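Local coordinates for protein acetone carboxylase alpha subunit (Xanthobacter autotrophicus Py2, PDB 5M45) that serves as the alpha subunit of a carboxylase built from several chains and contains a hydantoinase B/oxoprolinase family region along with a bound manganese ion, at residues G501-A506 and G519-R524; S556-A561 and L619-G624; S351-I356 and F380-G385; L332-S337 and T386-D391. All blocks are in the same frame, centred on the assembly; numbering follows the deposited sequence.

Contact 1. Residues G501-A506 and G519-R524; sequences GRQIKA and GFESLR
An antiparallel beta hairpin, strands 497-504 and 520-526, sets Gln503 opposite Glu521 as a hydrogen-bonded pair. Gln503 N donates to Glu521 O at 2.9 Å, and Glu521 N returns a bond to Gln503 O. Beyond the pair, Lys505 N reaches Gly519 O at 3.1 Å, whereas the bonding at Gly501 and Leu523 is looser. The Lys505 chain, kinked at chi2 (67°), crosses the Glu521 side chain at about a right angle and puts NZ 3.0 Å from OE2 in a salt bridge, above the carboxylate plane rather than within it. Glu521 OE1 instead meets a water 2.7 Å away, which itself accepts from Ala506 N and Gln503 NE2, while Thr583 is the stronger partner of that amide. On the other face Arg502 runs alongside Phe520, NE 4.0 Å from CE2, with guanidinium and ring planes 78° apart; Glu457 forms a salt bridge with Arg502 and also bonds Ser522 OG, which accepts from Arg524 NE. Strand 617-621 flanks 520-526 through Phe520 with Met622 and Ser522 with Asn620. Helix 488-494 packs on Arg502, and another protein's chain bonds to the backbone of Arg502 and Ile504.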
loop_
_atom_site.group_PDB
_atom_site.type_symbol
_atom_site.label_atom_id
_atom_site.label_comp_id
_atom_site.label_asym_id
_atom_site.label_seq_id
_atom_site.Cartn_x
_atom_site.Cartn_y
_atom_site.Cartn_z
ATOM N N GLY A 501 -21.634 29.777 -6.667
ATOM C CA GLY A 501 -22.273 29.744 -7.972
ATOM C C GLY A 501 -22.519 28.326 -8.489
ATOM O O GLY A 501 -21.764 27.387 -8.183
ATOM N N ARG A 502 -23.596 28.173 -9.262
ATOM C CA ARG A 502 -23.803 27.013 -10.142
ATOM C C ARG A 502 -24.518 27.514 -11.380
ATOM O O ARG A 502 -25.626 28.033 -11.269
ATOM C CB ARG A 502 -24.633 25.946 -9.400
ATOM C CG ARG A 502 -24.061 24.554 -9.417
ATOM C CD ARG A 502 -25.025 23.524 -8.832
ATOM N NE ARG A 502 -24.344 22.267 -8.526
ATOM C CZ ARG A 502 -24.916 21.151 -8.115
ATOM N NH1 ARG A 502 -24.150 20.076 -7.922
ATOM N NH2 ARG A 502 -26.234 21.092 -7.910
ATOM N N GLN A 503 -23.869 27.416 -12.549
ATOM C CA GLN A 503 -24.318 28.092 -13.788
ATOM C C GLN A 503 -24.041 27.202 -15.009
ATOM O O GLN A 503 -23.007 26.531 -15.077
ATOM C CB GLN A 503 -23.554 29.418 -13.931
ATOM C CG GLN A 503 -24.014 30.356 -15.025
ATOM C CD GLN A 503 -23.253 31.684 -15.088
ATOM O OE1 GLN A 503 -23.387 32.504 -14.205
ATOM N NE2 GLN A 503 -22.455 31.894 -16.132
ATOM N N ILE A 504 -24.932 27.259 -16.000
ATOM C CA ILE A 504 -24.692 26.633 -17.298
ATOM C C ILE A 504 -23.456 27.305 -17.957
ATOM O O ILE A 504 -23.277 28.530 -17.858
ATOM C CB ILE A 504 -25.936 26.773 -18.211
ATOM C CG1 ILE A 504 -27.111 25.971 -17.644
ATOM C CG2 ILE A 504 -25.607 26.341 -19.644
ATOM C CD1 ILE A 504 -28.425 26.220 -18.357
ATOM N N LYS A 505 -22.583 26.502 -18.587
ATOM C CA LYS A 505 -21.249 26.998 -19.074
ATOM C C LYS A 505 -21.357 27.503 -20.525
ATOM O O LYS A 505 -21.363 26.705 -21.463
ATOM C CB LYS A 505 -20.155 25.907 -18.944
ATOM C CG LYS A 505 -18.730 26.389 -19.259
ATOM C CD LYS A 505 -18.220 27.395 -18.236
ATOM C CE LYS A 505 -16.798 27.805 -18.513
ATOM N NZ LYS A 505 -16.551 29.164 -17.967
ATOM N N ALA A 506 -21.452 28.818 -20.686
ATOM C CA ALA A 506 -21.634 29.432 -22.000
ATOM C C ALA A 506 -20.475 29.125 -22.949
ATOM O O ALA A 506 -19.316 29.148 -22.564
ATOM C CB ALA A 506 -21.816 30.938 -21.854
ATOM N N GLY A 519 -21.499 22.133 -20.936
ATOM C CA GLY A 519 -21.237 21.722 -19.559
ATOM C C GLY A 519 -21.874 22.708 -18.558
ATOM O O GLY A 519 -22.815 23.414 -18.874
ATOM N N PHE A 520 -21.354 22.715 -17.329
ATOM C CA PHE A 520 -21.745 23.686 -16.287
ATOM C C PHE A 520 -20.536 23.968 -15.407
ATOM O O PHE A 520 -19.487 23.382 -15.607
ATOM C CB PHE A 520 -22.997 23.248 -15.476
ATOM C CG PHE A 520 -22.761 22.160 -14.442
ATOM C CD1 PHE A 520 -22.507 20.845 -14.819
ATOM C CD2 PHE A 520 -22.852 22.452 -13.072
ATOM C CE1 PHE A 520 -22.308 19.838 -13.847
ATOM C CE2 PHE A 520 -22.679 21.459 -12.110
ATOM C CZ PHE A 520 -22.390 20.152 -12.497
ATOM N N GLU A 521 -20.678 24.918 -14.492
ATOM C CA GLU A 521 -19.592 25.327 -13.621
ATOM C C GLU A 521 -20.127 25.672 -12.244
ATOM O O GLU A 521 -21.288 26.088 -12.096
ATOM C CB GLU A 521 -18.807 26.514 -14.200
ATOM C CG GLU A 521 -19.641 27.756 -14.396
ATOM C CD GLU A 521 -18.998 28.816 -15.282
ATOM O OE1 GLU A 521 -19.737 29.548 -16.026
ATOM O OE2 GLU A 521 -17.749 28.953 -15.240
ATOM N N SER A 522 -19.271 25.480 -11.242
ATOM C CA SER A 522 -19.570 25.909 -9.875
ATOM C C SER A 522 -18.363 26.654 -9.288
ATOM O O SER A 522 -17.225 26.229 -9.490
ATOM C CB SER A 522 -19.952 24.704 -8.984
ATOM O OG SER A 522 -18.922 23.711 -8.866
ATOM N N LEU A 523 -18.625 27.767 -8.571
ATOM C CA LEU A 523 -17.589 28.482 -7.847
ATOM C C LEU A 523 -17.683 28.059 -6.391
ATOM O O LEU A 523 -18.748 28.210 -5.767
ATOM C CB LEU A 523 -17.784 30.013 -7.934
ATOM C CG LEU A 523 -16.743 30.900 -7.233
ATOM C CD1 LEU A 523 -15.363 30.599 -7.725
ATOM C CD2 LEU A 523 -17.014 32.389 -7.394
ATOM N N ARG A 524 -16.565 27.571 -5.856
ATOM C CA ARG A 524 -16.449 27.167 -4.441
ATOM C C ARG A 524 -15.576 28.137 -3.631
ATOM O O ARG A 524 -14.548 28.624 -4.129
ATOM C CB ARG A 524 -15.848 25.779 -4.307
ATOM C CG ARG A 524 -16.366 24.733 -5.307
ATOM C CD ARG A 524 -17.881 24.595 -5.364
ATOM N NE ARG A 524 -18.165 23.360 -6.072
ATOM C CZ ARG A 524 -18.200 22.134 -5.537
ATOM N NH1 ARG A 524 -18.051 21.931 -4.245
ATOM N NH2 ARG A 524 -18.384 21.082 -6.334
HETATM O O HOH W 1 -20.682 30.394 -18.398
#

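Contact 2. Residues S556-A561 and L619-G624; sequences SGYRFA and LNYMRG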
loop_
_atom_site.group_PDB
_atom_site.type_symbol
_atom_site.label_atom_id
_atom_site.label_comp_id
_atom_site.label_asym_id
_atom_site.label_seq_id
_atom_site.Cartn_x
_atom_site.Cartn_y
_atom_site.Cartn_z
ATOM N N SER A 556 -12.119 23.264 -24.658
ATOM C CA SER A 556 -11.123 22.579 -23.836
ATOM C C SER A 556 -11.073 23.219 -22.428
ATOM O O SER A 556 -11.882 24.093 -22.117
ATOM C CB SER A 556 -9.758 22.589 -24.552
ATOM O OG SER A 556 -9.216 23.904 -24.692
ATOM N N GLY A 557 -10.140 22.780 -21.579
ATOM C CA GLY A 557 -10.167 23.125 -20.150
ATOM C C GLY A 557 -9.225 24.244 -19.767
ATOM O O GLY A 557 -8.277 24.561 -20.503
ATOM N N TYR A 558 -9.497 24.846 -18.609
ATOM C CA TYR A 558 -8.627 25.817 -17.980
ATOM C C TYR A 558 -8.849 25.815 -16.457
ATOM O O TYR A 558 -9.803 25.231 -15.960
ATOM C CB TYR A 558 -8.811 27.225 -18.581
ATOM C CG TYR A 558 -10.133 27.907 -18.207
ATOM C CD1 TYR A 558 -11.298 27.664 -18.920
ATOM C CD2 TYR A 558 -10.210 28.782 -17.123
ATOM C CE1 TYR A 558 -12.507 28.278 -18.574
ATOM C CE2 TYR A 558 -11.430 29.403 -16.763
ATOM C CZ TYR A 558 -12.572 29.149 -17.481
ATOM O OH TYR A 558 -13.786 29.757 -17.119
ATOM N N ARG A 559 -7.913 26.454 -15.758
ATOM C CA ARG A 559 -7.880 26.594 -14.301
ATOM C C ARG A 559 -8.183 28.030 -13.871
ATOM O O ARG A 559 -7.643 28.978 -14.467
ATOM C CB ARG A 559 -6.446 26.235 -13.801
ATOM C CG ARG A 559 -6.137 26.602 -12.376
ATOM C CD ARG A 559 -4.827 26.020 -11.843
ATOM N NE ARG A 559 -3.592 26.542 -12.461
ATOM C CZ ARG A 559 -2.379 26.456 -11.890
ATOM N NH1 ARG A 559 -2.211 25.933 -10.670
ATOM N NH2 ARG A 559 -1.317 26.907 -12.527
ATOM N N PHE A 560 -9.028 28.179 -12.853
ATOM C CA PHE A 560 -9.138 29.396 -12.033
ATOM C C PHE A 560 -9.123 29.056 -10.549
ATOM O O PHE A 560 -9.972 28.302 -10.082
ATOM C CB PHE A 560 -10.430 30.201 -12.310
ATOM C CG PHE A 560 -10.577 31.428 -11.434
ATOM C CD1 PHE A 560 -10.025 32.640 -11.816
ATOM C CD2 PHE A 560 -11.301 31.374 -10.222
ATOM C CE1 PHE A 560 -10.146 33.777 -10.988
ATOM C CE2 PHE A 560 -11.444 32.500 -9.418
ATOM C CZ PHE A 560 -10.851 33.699 -9.798
ATOM N N ALA A 561 -8.166 29.645 -9.829
ATOM C CA ALA A 561 -8.083 29.596 -8.379
ATOM C C ALA A 561 -7.576 30.915 -7.837
ATOM O O ALA A 561 -6.812 31.621 -8.522
ATOM C CB ALA A 561 -7.158 28.471 -7.934
ATOM N N LEU A 619 -12.605 27.240 -9.047
ATOM C CA LEU A 619 -13.641 27.050 -10.103
ATOM C C LEU A 619 -13.675 25.599 -10.581
ATOM O O LEU A 619 -12.686 25.125 -11.115
ATOM C CB LEU A 619 -13.401 27.995 -11.295
ATOM C CG LEU A 619 -14.386 27.879 -12.468
ATOM C CD1 LEU A 619 -15.758 28.360 -12.047
ATOM C CD2 LEU A 619 -13.924 28.671 -13.697
ATOM N N ASN A 620 -14.798 24.911 -10.395
ATOM C CA ASN A 620 -15.049 23.577 -10.973
ATOM C C ASN A 620 -15.794 23.689 -12.309
ATOM O O ASN A 620 -16.953 24.127 -12.353
ATOM C CB ASN A 620 -15.872 22.695 -10.000
ATOM C CG ASN A 620 -15.609 21.201 -10.189
ATOM O OD1 ASN A 620 -14.537 20.814 -10.598
ATOM N ND2 ASN A 620 -16.604 20.363 -9.888
ATOM N N TYR A 621 -15.134 23.318 -13.404
ATOM C CA TYR A 621 -15.666 23.489 -14.780
ATOM C C TYR A 621 -15.851 22.102 -15.413
ATOM O O TYR A 621 -14.868 21.358 -15.624
ATOM C CB TYR A 621 -14.693 24.418 -15.587
ATOM C CG TYR A 621 -14.716 24.370 -17.130
ATOM C CD1 TYR A 621 -15.852 23.994 -17.866
ATOM C CD2 TYR A 621 -13.579 24.763 -17.856
ATOM C CE1 TYR A 621 -15.836 23.952 -19.273
ATOM C CE2 TYR A 621 -13.565 24.740 -19.267
ATOM C CZ TYR A 621 -14.686 24.314 -19.957
ATOM O OH TYR A 621 -14.641 24.265 -21.335
ATOM N N MET A 622 -17.106 21.769 -15.722
ATOM C CA MET A 622 -17.460 20.508 -16.405
ATOM C C MET A 622 -17.594 20.706 -17.918
ATOM O O MET A 622 -18.220 21.672 -18.374
ATOM C CB MET A 622 -18.778 19.930 -15.846
ATOM C CG MET A 622 -18.614 19.086 -14.587
ATOM S SD MET A 622 -17.735 19.806 -13.171
ATOM C CE MET A 622 -18.833 21.153 -12.754
ATOM N N ARG A 623 -17.037 19.781 -18.690
ATOM C CA ARG A 623 -16.950 19.972 -20.156
ATOM C C ARG A 623 -18.250 19.726 -20.937
ATOM O O ARG A 623 -19.139 18.975 -20.509
ATOM C CB ARG A 623 -15.878 19.044 -20.761
ATOM C CG ARG A 623 -14.514 18.962 -20.063
ATOM C CD ARG A 623 -13.813 20.305 -19.902
ATOM N NE ARG A 623 -12.439 20.101 -19.384
ATOM C CZ ARG A 623 -11.950 20.528 -18.220
ATOM N NH1 ARG A 623 -12.654 21.248 -17.353
ATOM N NH2 ARG A 623 -10.683 20.255 -17.926
ATOM N N GLY A 624 -18.316 20.357 -22.098
ATOM C CA GLY A 624 -19.363 20.131 -23.074
ATOM C C GLY A 624 -19.050 18.970 -24.012
ATOM O O GLY A 624 -17.977 18.343 -23.943
HETATM O O HOH W 2 -10.648 22.664 -15.358
HETATM O O HOH W 3 -11.069 26.367 -13.477
#
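Leu619 and Phe560 join strands 617-621 and 559-563 inside a five-stranded antiparallel sheet, and from there the two segments spread apart toward Arg623 and Ser556. Leu619 N bonds Phe560 O at 3.0 Å. The return bond is replaced by a water, which accepts from Phe560 N and donates to Leu619 O and Tyr558 O. The Leu619 side chain crosses that of Phe560 at about a right angle, CB to CB 3.8 Å, and its CD2 lies 3.6 Å from Tyr558 OH, a hydroxyl bonded to Asp582 and Lys505. Tyr621 comes next on this side of the strand. With CG opposite the backbone N (chi1 159°), its ring meets that of Tyr558 at an oblique 48°, centroids 5.4 Å apart, and the hydroxyl reaches on to donate to Ser556 O at 2.9 Å, approaching from above the carbonyl plane. Lys505 adds a cation-pi contact to the same ring. Past the strand a bend at chi2 (-56°) folds Arg623 back and lays NH1 over a face of the Tyr621 ring, while NH2 bonds Asn539 O. A second water links NH1 to Tyr558 O. Gly557 CA rests over the centre of the Arg623 guanidinium, 3.6 Å above its plane.

Contact 3. Residues S351-I356 and F380-G385; sequences SFTSGI and FRLPKG
Thr353 OG1 is bonded to Gln349 O one turn back in its own helix, and the methyl of the same residue is left to meet the Phe380 ring. The contact seats helix 349-361 against strand 378-381 of a mixed sheet. Strand 330-333, this helix and strand 378-381, the two strands parallel neighbours, make a beta-alpha-beta crossover, and the packing described here closes the helix onto its second strand. Placing OG1 between the backbone N and the carbonyl carbon (chi1 61°) turns CG2 outward over the ring. Thr353 CG2 lies 3.7 Å from the centroid of the Phe380 ring, 17° off its normal, a CH-pi contact displaced toward Phe380 CG at 3.5 Å. One turn on, the side chains of Ile356 and Phe380 run antiparallel past one another: Ile356 CD1 comes to 3.7 Å from Phe380 CE1, and Ile356 CG2 sits at the edge of the Phe380 ring, in its plane. The ring thus has one residue over a face and another along its rim. Nearer the start of the helix Phe352 crosses Leu382 obliquely, its CD2 3.7 Å from Leu382 CD1 and its CE2 3.9 Å from Leu382 CD2. No hydrogen bond spans the two segments, and all five touching residues are buried. Helix 401-422 packs on Phe352 and Ile356, while the backbone of Phe380 and Leu382 pairs with Glu775 near the C-terminus. Leu382 CD1 completes the join at 4.1 Å from Thr353 CG2, the same methyl that covers Phe380.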
loop_
_atom_site.group_PDB
_atom_site.type_symbol
_atom_site.label_atom_id
_atom_site.label_comp_id
_atom_site.label_asym_id
_atom_site.label_seq_id
_atom_site.Cartn_x
_atom_site.Cartn_y
_atom_site.Cartn_z
ATOM N N SER A 351 -10.174 -3.209 -18.952
ATOM C CA SER A 351 -10.884 -1.943 -18.775
ATOM C C SER A 351 -11.120 -1.223 -20.126
ATOM O O SER A 351 -12.182 -0.645 -20.335
ATOM C CB SER A 351 -10.151 -1.030 -17.783
ATOM O OG SER A 351 -8.812 -0.730 -18.211
ATOM N N PHE A 352 -10.123 -1.266 -21.023
ATOM C CA PHE A 352 -10.282 -0.655 -22.324
ATOM C C PHE A 352 -11.427 -1.273 -23.151
ATOM O O PHE A 352 -12.291 -0.544 -23.651
ATOM C CB PHE A 352 -8.973 -0.699 -23.129
ATOM C CG PHE A 352 -9.038 0.063 -24.437
ATOM C CD1 PHE A 352 -8.868 1.434 -24.449
ATOM C CD2 PHE A 352 -9.290 -0.583 -25.609
ATOM C CE1 PHE A 352 -8.955 2.156 -25.653
ATOM C CE2 PHE A 352 -9.334 0.126 -26.834
ATOM C CZ PHE A 352 -9.192 1.494 -26.844
ATOM N N THR A 353 -11.454 -2.593 -23.271
ATOM C CA THR A 353 -12.478 -3.291 -24.060
ATOM C C THR A 353 -13.878 -3.315 -23.373
ATOM O O THR A 353 -14.937 -3.257 -24.071
ATOM C CB THR A 353 -12.042 -4.711 -24.443
ATOM O OG1 THR A 353 -11.820 -5.509 -23.274
ATOM C CG2 THR A 353 -10.781 -4.685 -25.335
ATOM N N SER A 354 -13.894 -3.392 -22.041
ATOM C CA SER A 354 -15.156 -3.281 -21.269
ATOM C C SER A 354 -15.842 -1.912 -21.469
ATOM O O SER A 354 -17.084 -1.844 -21.566
ATOM C CB SER A 354 -14.970 -3.606 -19.780
ATOM O OG SER A 354 -14.528 -4.949 -19.625
ATOM N N GLY A 355 -15.045 -0.844 -21.579
ATOM C CA GLY A 355 -15.600 0.465 -21.895
ATOM C C GLY A 355 -16.204 0.576 -23.296
ATOM O O GLY A 355 -17.201 1.291 -23.497
ATOM N N ILE A 356 -15.599 -0.111 -24.276
ATOM C CA ILE A 356 -16.204 -0.186 -25.616
ATOM C C ILE A 356 -17.569 -0.891 -25.522
ATOM O O ILE A 356 -18.545 -0.462 -26.179
ATOM C CB ILE A 356 -15.261 -0.844 -26.640
ATOM C CG1 ILE A 356 -14.004 0.023 -26.840
ATOM C CG2 ILE A 356 -15.984 -1.058 -28.008
ATOM C CD1 ILE A 356 -12.835 -0.688 -27.554
ATOM N N PHE A 380 -11.048 -7.668 -30.803
ATOM C CA PHE A 380 -10.212 -6.535 -30.421
ATOM C C PHE A 380 -8.740 -6.852 -30.645
ATOM O O PHE A 380 -8.289 -7.949 -30.332
ATOM C CB PHE A 380 -10.391 -6.149 -28.940
ATOM C CG PHE A 380 -11.818 -5.855 -28.504
ATOM C CD1 PHE A 380 -12.355 -4.568 -28.602
ATOM C CD2 PHE A 380 -12.592 -6.846 -27.882
ATOM C CE1 PHE A 380 -13.635 -4.279 -28.134
ATOM C CE2 PHE A 380 -13.865 -6.564 -27.403
ATOM C CZ PHE A 380 -14.387 -5.278 -27.552
ATOM N N ARG A 381 -8.003 -5.883 -31.199
ATOM C CA ARG A 381 -6.543 -5.983 -31.316
ATOM C C ARG A 381 -5.865 -4.754 -30.667
ATOM O O ARG A 381 -6.008 -3.618 -31.163
ATOM C CB ARG A 381 -6.083 -6.175 -32.777
ATOM C CG ARG A 381 -4.564 -6.164 -32.930
ATOM C CD ARG A 381 -4.031 -6.786 -34.233
ATOM N NE ARG A 381 -2.555 -6.797 -34.270
ATOM C CZ ARG A 381 -1.759 -5.750 -34.556
ATOM N NH1 ARG A 381 -2.251 -4.561 -34.879
ATOM N NH2 ARG A 381 -0.438 -5.905 -34.539
ATOM N N LEU A 382 -5.151 -5.004 -29.563
ATOM C CA LEU A 382 -4.462 -3.987 -28.780
ATOM C C LEU A 382 -2.990 -4.377 -28.658
ATOM O O LEU A 382 -2.641 -5.256 -27.855
ATOM C CB LEU A 382 -5.052 -3.860 -27.362
ATOM C CG LEU A 382 -6.560 -3.816 -27.076
ATOM C CD1 LEU A 382 -6.862 -3.425 -25.621
ATOM C CD2 LEU A 382 -7.257 -2.904 -28.013
ATOM N N PRO A 383 -2.113 -3.744 -29.456
ATOM C CA PRO A 383 -0.729 -4.203 -29.427
ATOM C C PRO A 383 -0.086 -4.096 -28.037
ATOM O O PRO A 383 -0.324 -3.122 -27.339
ATOM C CB PRO A 383 -0.044 -3.303 -30.452
ATOM C CG PRO A 383 -1.120 -2.999 -31.415
ATOM C CD PRO A 383 -2.343 -2.786 -30.539
ATOM N N LYS A 384 0.672 -5.121 -27.648
ATOM C CA LYS A 384 1.303 -5.188 -26.318
ATOM C C LYS A 384 2.332 -4.082 -26.150
ATOM O O LYS A 384 3.193 -3.884 -26.994
ATOM C CB LYS A 384 1.966 -6.588 -26.125
ATOM C CG LYS A 384 2.452 -6.945 -24.712
ATOM C CD LYS A 384 1.338 -6.913 -23.663
ATOM C CE LYS A 384 1.818 -7.444 -22.298
ATOM N NZ LYS A 384 0.762 -7.312 -21.254
ATOM N N GLY A 385 2.280 -3.387 -25.022
ATOM C CA GLY A 385 3.155 -2.239 -24.757
ATOM C C GLY A 385 2.560 -0.851 -24.932
ATOM O O GLY A 385 3.167 0.134 -24.466
#

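Contact 4. Residues L332-S337 and T386-D391; sequences LDFEGS and TWMNPD
Met388 lays its thioether against Ser337, SD 3.6 Å from the serine CB and the methyl CE 3.3 Å from OG. Two beta turns meet in this way: a type II turn, Phe334 to Ser337, where strand 330-333 of the mixed sheet ends, and a type I turn, Thr386 to Asn389, in the loop that leads to helix 401-422. Bends at chi2 (-88°) and chi3 (-73°) curl the methionine back, which brings CE 3.4 Å above one face of the neighbouring Trp387, offset toward the rim. The same methyl reaches Phe334 CB at 4.1 Å, with the two side chains crossing at about a right angle. It is therefore held among a serine, a phenylalanine and a tryptophan, all buried. Met388 also touches Phe352 of helix 349-361, whose ring meets Phe334 edge-to-face.

Both turns are tied internally rather than to each other. Phe334 O takes two donors from Ser337: N at 3.2 Å, and OG at 2.8 Å in the carbonyl plane on a lone pair. Gly336 supplies the positive phi of the type II turn, and an Asx turn overlaps its start, Asp333 OD1 accepting from Glu335 N. In the type I turn Asn389 N returns to Thr386 O at 3.1 Å. Thr386 OG1 bonds Pro383 O within its own loop. Its CG2, set beside the backbone N, is turned to the first turn and packs 3.7 Å from Ser337 O.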
loop_
_atom_site.group_PDB
_atom_site.type_symbol
_atom_site.label_atom_id
_atom_site.label_comp_id
_atom_site.label_asym_id
_atom_site.label_seq_id
_atom_site.Cartn_x
_atom_site.Cartn_y
_atom_site.Cartn_z
ATOM N N LEU A 332 -12.084 -4.158 -33.994
ATOM C CA LEU A 332 -11.467 -2.877 -33.653
ATOM C C LEU A 332 -9.978 -3.067 -33.388
ATOM O O LEU A 332 -9.610 -3.793 -32.465
ATOM C CB LEU A 332 -12.153 -2.261 -32.457
ATOM C CG LEU A 332 -13.635 -1.976 -32.759
ATOM C CD1 LEU A 332 -14.515 -3.033 -32.145
ATOM C CD2 LEU A 332 -14.070 -0.602 -32.253
ATOM N N ASP A 333 -9.136 -2.405 -34.196
ATOM C CA ASP A 333 -7.679 -2.583 -34.187
ATOM C C ASP A 333 -7.036 -1.234 -33.861
ATOM O O ASP A 333 -7.259 -0.247 -34.586
ATOM C CB ASP A 333 -7.248 -3.114 -35.570
ATOM C CG ASP A 333 -5.743 -3.451 -35.657
ATOM O OD1 ASP A 333 -4.929 -3.044 -34.812
ATOM O OD2 ASP A 333 -5.359 -4.169 -36.616
ATOM N N PHE A 334 -6.242 -1.195 -32.783
ATOM C CA PHE A 334 -5.605 0.028 -32.265
ATOM C C PHE A 334 -4.087 0.140 -32.561
ATOM O O PHE A 334 -3.377 0.889 -31.887
ATOM C CB PHE A 334 -5.950 0.196 -30.777
ATOM C CG PHE A 334 -7.433 0.413 -30.547
ATOM C CD1 PHE A 334 -8.313 -0.672 -30.467
ATOM C CD2 PHE A 334 -7.968 1.695 -30.504
ATOM C CE1 PHE A 334 -9.687 -0.461 -30.307
ATOM C CE2 PHE A 334 -9.329 1.902 -30.361
ATOM C CZ PHE A 334 -10.193 0.824 -30.259
ATOM N N GLU A 335 -3.609 -0.571 -33.595
ATOM C CA GLU A 335 -2.282 -0.380 -34.158
ATOM C C GLU A 335 -1.963 1.090 -34.345
ATOM O O GLU A 335 -2.756 1.813 -34.957
ATOM C CB GLU A 335 -2.196 -1.058 -35.539
ATOM C CG GLU A 335 -0.885 -0.846 -36.367
ATOM C CD GLU A 335 0.213 -1.857 -36.002
ATOM O OE1 GLU A 335 1.364 -1.808 -36.503
ATOM O OE2 GLU A 335 -0.076 -2.731 -35.184
ATOM N N GLY A 336 -0.820 1.519 -33.834
ATOM C CA GLY A 336 -0.412 2.905 -33.905
ATOM C C GLY A 336 -0.521 3.714 -32.625
ATOM O O GLY A 336 -0.059 4.843 -32.568
ATOM N N SER A 337 -1.115 3.131 -31.593
ATOM C CA SER A 337 -1.317 3.843 -30.324
ATOM C C SER A 337 0.010 4.092 -29.592
ATOM O O SER A 337 1.003 3.376 -29.802
ATOM C CB SER A 337 -2.282 3.054 -29.397
ATOM O OG SER A 337 -3.579 2.913 -29.975
ATOM N N THR A 386 1.417 -0.756 -25.617
ATOM C CA THR A 386 0.654 0.482 -25.716
ATOM C C THR A 386 0.045 0.843 -24.356
ATOM O O THR A 386 -0.007 0.019 -23.427
ATOM C CB THR A 386 -0.463 0.391 -26.789
ATOM O OG1 THR A 386 -1.347 -0.687 -26.447
ATOM C CG2 THR A 386 0.118 0.144 -28.218
ATOM N N TRP A 387 -0.446 2.073 -24.231
ATOM C CA TRP A 387 -1.062 2.517 -22.963
ATOM C C TRP A 387 -2.315 1.717 -22.577
ATOM O O TRP A 387 -2.598 1.581 -21.374
ATOM C CB TRP A 387 -1.355 4.038 -22.968
ATOM C CG TRP A 387 -2.451 4.469 -23.958
ATOM C CD1 TRP A 387 -2.277 4.985 -25.228
ATOM C CD2 TRP A 387 -3.850 4.415 -23.728
ATOM N NE1 TRP A 387 -3.515 5.257 -25.786
ATOM C CE2 TRP A 387 -4.490 4.917 -24.883
ATOM C CE3 TRP A 387 -4.642 4.014 -22.635
ATOM C CZ2 TRP A 387 -5.892 5.026 -24.972
ATOM C CZ3 TRP A 387 -6.017 4.100 -22.740
ATOM C CH2 TRP A 387 -6.635 4.609 -23.888
ATOM N N MET A 388 -3.068 1.224 -23.576
ATOM C CA MET A 388 -4.248 0.375 -23.358
ATOM C C MET A 388 -3.951 -1.132 -23.109
ATOM O O MET A 388 -4.848 -1.870 -22.743
ATOM C CB MET A 388 -5.313 0.538 -24.470
ATOM C CG MET A 388 -4.928 0.029 -25.859
ATOM S SD MET A 388 -4.084 1.219 -26.914
ATOM C CE MET A 388 -5.456 2.304 -27.347
ATOM N N ASN A 389 -2.705 -1.574 -23.298
ATOM C CA ASN A 389 -2.296 -2.979 -22.997
ATOM C C ASN A 389 -0.815 -2.967 -22.567
ATOM O O ASN A 389 0.052 -3.469 -23.277
ATOM C CB ASN A 389 -2.570 -3.876 -24.204
ATOM C CG ASN A 389 -2.345 -5.356 -23.942
ATOM O OD1 ASN A 389 -2.258 -5.842 -22.766
ATOM N ND2 ASN A 389 -2.213 -6.106 -25.029
ATOM N N PRO A 390 -0.529 -2.366 -21.396
ATOM C CA PRO A 390 0.873 -2.165 -21.017
ATOM C C PRO A 390 1.605 -3.438 -20.697
ATOM O O PRO A 390 0.990 -4.429 -20.307
ATOM C CB PRO A 390 0.804 -1.265 -19.772
ATOM C CG PRO A 390 -0.588 -0.728 -19.730
ATOM C CD PRO A 390 -1.461 -1.729 -20.416
ATOM N N ASP A 391 2.921 -3.377 -20.801
ATOM C CA ASP A 391 3.819 -4.522 -20.565
ATOM C C ASP A 391 4.790 -4.282 -19.404
ATOM O O ASP A 391 5.909 -4.849 -19.385
ATOM C CB ASP A 391 4.575 -4.840 -21.880
ATOM C CG ASP A 391 5.468 -3.655 -22.359
ATOM O OD1 ASP A 391 5.383 -2.529 -21.861
ATOM O OD2 ASP A 391 6.325 -3.869 -23.243
#

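The four contacts form two groups. Contacts 1 and 2 lie with centres 9 Å apart in one antiparallel sheet, where strands 520-526 and 617-621 are neighbours. Contacts 3 and 4 have centres 7 Å apart and share the mixed sheet; Arg381 NH1 meets Glu335 OE2 in a 2.9 Å salt bridge, and along the chain both segments of contact 3 fall between those of contact 4. Contact centres in one group lie about 29 to 36 Å from those in the other. Contact 3 is near the bound 3,6,9,12,15-pentaoxaheptadecan-1-ol, about 6 Å from the Thr353 side chain, whereas in contact 4 the Thr386 side chain is about 13 Å from a magnesium ion.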